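Local coordinates for protein putative glycosyltransferase (GalT1) (Streptococcus parasanguinis, PDB 4PFX) that binds UDP in its N-terminal GT-D domain, the part present here, and probably acts as a glycosyltransferase on nucleotide-sugar substrates, at residues A[187-192]-A[214-219]. Residues are numbered along the deposited sequence; the frame is centred on the assembly and turned at random.
Sequences EILRLT and ADLTTK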
ATOM      1  N   GLU A 187       6.001  11.672  15.575  1.00 21.73           N
ATOM      2  CA  GLU A 187       5.358  12.917  15.162  1.00 23.83           C
ATOM      3  C   GLU A 187       4.262  12.654  14.128  1.00 24.14           C
ATOM      4  O   GLU A 187       3.180  13.239  14.183  1.00 21.26           O
ATOM      5  CB  GLU A 187       6.381  13.898  14.592  1.00 24.80           C
ATOM      6  CG  GLU A 187       5.777  15.255  14.223  1.00 28.50           C
ATOM      7  CD  GLU A 187       6.741  16.169  13.484  1.00 42.19           C
ATOM      8  OE1 GLU A 187       7.896  15.753  13.239  1.00 50.93           O
ATOM      9  OE2 GLU A 187       6.341  17.309  13.148  1.00 46.17           O
ATOM     10  N   ILE A 188       4.552  11.774  13.175  1.00 19.47           N
ATOM     11  CA  ILE A 188       3.553  11.400  12.183  1.00 15.09           C
ATOM     12  C   ILE A 188       2.290  10.849  12.843  1.00 20.93           C
ATOM     13  O   ILE A 188       1.183  11.258  12.508  1.00 19.64           O
ATOM     14  CB  ILE A 188       4.127  10.387  11.154  1.00 14.95           C
ATOM     15  CG1 ILE A 188       5.279  11.038  10.373  1.00 14.44           C
ATOM     16  CG2 ILE A 188       3.042   9.904  10.193  1.00 20.63           C
ATOM     17  CD1 ILE A 188       6.050  10.058   9.469  1.00 17.44           C
ATOM     18  N   LEU A 189       2.448   9.929  13.792  1.00 18.58           N
ATOM     19  CA  LEU A 189       1.289   9.371  14.473  1.00 17.35           C
ATOM     20  C   LEU A 189       0.556  10.458  15.260  1.00 17.61           C
ATOM     21  O   LEU A 189      -0.675  10.531  15.231  1.00 20.21           O
ATOM     22  CB  LEU A 189       1.712   8.253  15.421  1.00 20.86           C
ATOM     23  CG  LEU A 189       0.588   7.658  16.270  1.00 25.22           C
ATOM     24  CD1 LEU A 189      -0.499   7.082  15.384  1.00 26.81           C
ATOM     25  CD2 LEU A 189       1.128   6.608  17.241  1.00 28.82           C
ATOM     26  N   ARG A 190       1.321  11.309  15.933  1.00 20.61           N
ATOM     27  CA  ARG A 190       0.738  12.342  16.789  1.00 19.66           C
ATOM     28  C   ARG A 190      -0.116  13.300  15.952  1.00 22.16           C
ATOM     29  O   ARG A 190      -1.256  13.613  16.302  1.00 24.26           O
ATOM     30  CB  ARG A 190       1.840  13.114  17.510  1.00 22.58           C
ATOM     31  CG  ARG A 190       1.336  14.177  18.469  1.00 24.98           C
ATOM     32  CD  ARG A 190       2.495  14.845  19.187  1.00 29.22           C
ATOM     33  NE  ARG A 190       3.219  15.759  18.311  1.00 31.33           N
ATOM     34  CZ  ARG A 190       2.895  17.040  18.160  1.00 39.24           C
ATOM     35  NH1 ARG A 190       1.865  17.541  18.830  1.00 42.92           N
ATOM     36  NH2 ARG A 190       3.592  17.819  17.342  1.00 42.47           N
ATOM     37  N   LEU A 191       0.434  13.756  14.832  1.00 18.98           N
ATOM     38  CA  LEU A 191      -0.302  14.695  13.995  1.00 19.94           C
ATOM     39  C   LEU A 191      -1.438  14.026  13.213  1.00 19.81           C
ATOM     40  O   LEU A 191      -2.461  14.653  12.927  1.00 17.05           O
ATOM     41  CB  LEU A 191       0.641  15.477  13.071  1.00 19.85           C
ATOM     42  CG  LEU A 191       1.648  16.396  13.771  1.00 24.68           C
ATOM     43  CD1 LEU A 191       2.346  17.281  12.760  1.00 23.27           C
ATOM     44  CD2 LEU A 191       0.976  17.241  14.841  1.00 23.06           C
ATOM     45  N   THR A 192      -1.279  12.748  12.875  1.00 19.26           N
ATOM     46  CA  THR A 192      -2.371  12.043  12.212  1.00 21.35           C
ATOM     47  C   THR A 192      -3.592  11.972  13.126  1.00 21.98           C
ATOM     48  O   THR A 192      -4.703  12.294  12.705  1.00 19.97           O
ATOM     49  CB  THR A 192      -1.965  10.630  11.763  1.00 19.92           C
ATOM     50  OG1 THR A 192      -0.881  10.727  10.833  1.00 18.10           O
ATOM     51  CG2 THR A 192      -3.132   9.940  11.085  1.00 20.19           C
ATOM     52  N   ALA A 214      -1.635   0.266  11.902  1.00 18.43           N
ATOM     53  CA  ALA A 214      -1.823  -0.602  13.061  1.00 17.63           C
ATOM     54  C   ALA A 214      -2.074   0.216  14.322  1.00 22.93           C
ATOM     55  O   ALA A 214      -3.011  -0.070  15.079  1.00 23.11           O
ATOM     56  CB  ALA A 214      -0.626  -1.508  13.245  1.00 18.35           C
ATOM     57  N   ASP A 215      -1.238   1.224  14.551  1.00 20.24           N
ATOM     58  CA  ASP A 215      -1.376   2.055  15.750  1.00 18.55           C
ATOM     59  C   ASP A 215      -2.667   2.865  15.739  1.00 22.67           C
ATOM     60  O   ASP A 215      -3.279   3.079  16.788  1.00 25.78           O
ATOM     61  CB  ASP A 215      -0.183   2.995  15.917  1.00 19.03           C
ATOM     62  CG  ASP A 215       1.061   2.284  16.421  1.00 23.43           C
ATOM     63  OD1 ASP A 215       0.963   1.095  16.806  1.00 25.58           O
ATOM     64  OD2 ASP A 215       2.135   2.924  16.451  1.00 25.05           O
ATOM     65  N   LEU A 216      -3.080   3.336  14.565  1.00 21.66           N
ATOM     66  CA  LEU A 216      -4.328   4.098  14.465  1.00 23.11           C
ATOM     67  C   LEU A 216      -5.525   3.195  14.742  1.00 25.68           C
ATOM     68  O   LEU A 216      -6.504   3.616  15.369  1.00 28.14           O
ATOM     69  CB  LEU A 216      -4.463   4.745  13.088  1.00 20.73           C
ATOM     70  CG  LEU A 216      -3.510   5.909  12.836  1.00 18.48           C
ATOM     71  CD1 LEU A 216      -3.423   6.223  11.340  1.00 20.99           C
ATOM     72  CD2 LEU A 216      -3.970   7.124  13.590  1.00 23.12           C
ATOM     73  N   THR A 217      -5.439   1.957  14.262  1.00 24.98           N
ATOM     74  CA  THR A 217      -6.508   0.976  14.413  1.00 26.42           C
ATOM     75  C   THR A 217      -6.693   0.616  15.874  1.00 33.85           C
ATOM     76  O   THR A 217      -7.819   0.409  16.340  1.00 34.21           O
ATOM     77  CB  THR A 217      -6.183  -0.295  13.627  1.00 26.93           C
ATOM     78  OG1 THR A 217      -6.051   0.044  12.246  1.00 21.87           O
ATOM     79  CG2 THR A 217      -7.286  -1.337  13.785  1.00 26.36           C
ATOM     80  N   THR A 218      -5.579   0.539  16.593  1.00 31.12           N
ATOM     81  CA  THR A 218      -5.614   0.265  18.026  1.00 34.08           C
ATOM     82  C   THR A 218      -6.309   1.410  18.756  1.00 36.20           C
ATOM     83  O   THR A 218      -6.982   1.197  19.766  1.00 35.67           O
ATOM     84  CB  THR A 218      -4.192   0.053  18.587  1.00 36.12           C
ATOM     85  OG1 THR A 218      -3.605  -1.100  17.969  1.00 37.91           O
ATOM     86  CG2 THR A 218      -4.226  -0.150  20.093  1.00 43.69           C
ATOM     87  N   LYS A 219      -6.161   2.622  18.227  1.00 33.69           N
ATOM     88  CA  LYS A 219      -6.778   3.805  18.820  1.00 38.42           C
ATOM     89  C   LYS A 219      -8.167   4.056  18.241  1.00 34.96           C
ATOM     90  O   LYS A 219      -8.774   5.098  18.478  1.00 35.87           O
ATOM     91  CB  LYS A 219      -5.870   5.029  18.656  1.00 33.51           C
ATOM     92  CG  LYS A 219      -4.598   4.920  19.489  1.00 43.30           C
ATOM     93  CD  LYS A 219      -3.621   6.070  19.289  1.00 45.52           C
ATOM     94  CE  LYS A 219      -2.605   6.078  20.435  1.00 44.94           C
ATOM     95  NZ  LYS A 219      -1.468   7.014  20.236  1.00 46.31           N
TER
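Two donors of Thr192 share the carbonyl oxygen of Ile188 one turn back, from opposite faces of its plane: Thr192 N, and Thr192 OG1 at 2.7 Å from Ile188 O, 38° out of that plane. With its hydroxyl proton given to its own helix, Thr192 turns CG2, anti to its backbone N, across to Leu216, where it lies 3.7 Å from CD1 and almost as near CD2, the two side chains crossing at about a right angle. Leu189 carries the largest share of the contact. Its CD1 meets Leu216 CD2 at 3.9 Å as the two leucines slide past each other in opposite directions, while its CD2 sits 3.9 Å from Asp215 OD2 and is met tip to tip by the extended Lys219, with NZ 4.0 Å away. The segment axes approach to 11.0 Å and diverge by 40°. Strand 200-204 connects the two helices, neighbours in the layer over the five-stranded parallel sheet, where Thr192 also touches Leu149, Val151 and Leu174. Direct contact is thus mainly between methyls; the flanking charges are satisfied beyond the leucine, Asp215 OD2 by a hydrogen bond to Tyr185 OH, Asp215 OD1 and Lys219 NZ by salt bridges to Arg59 and Glu193.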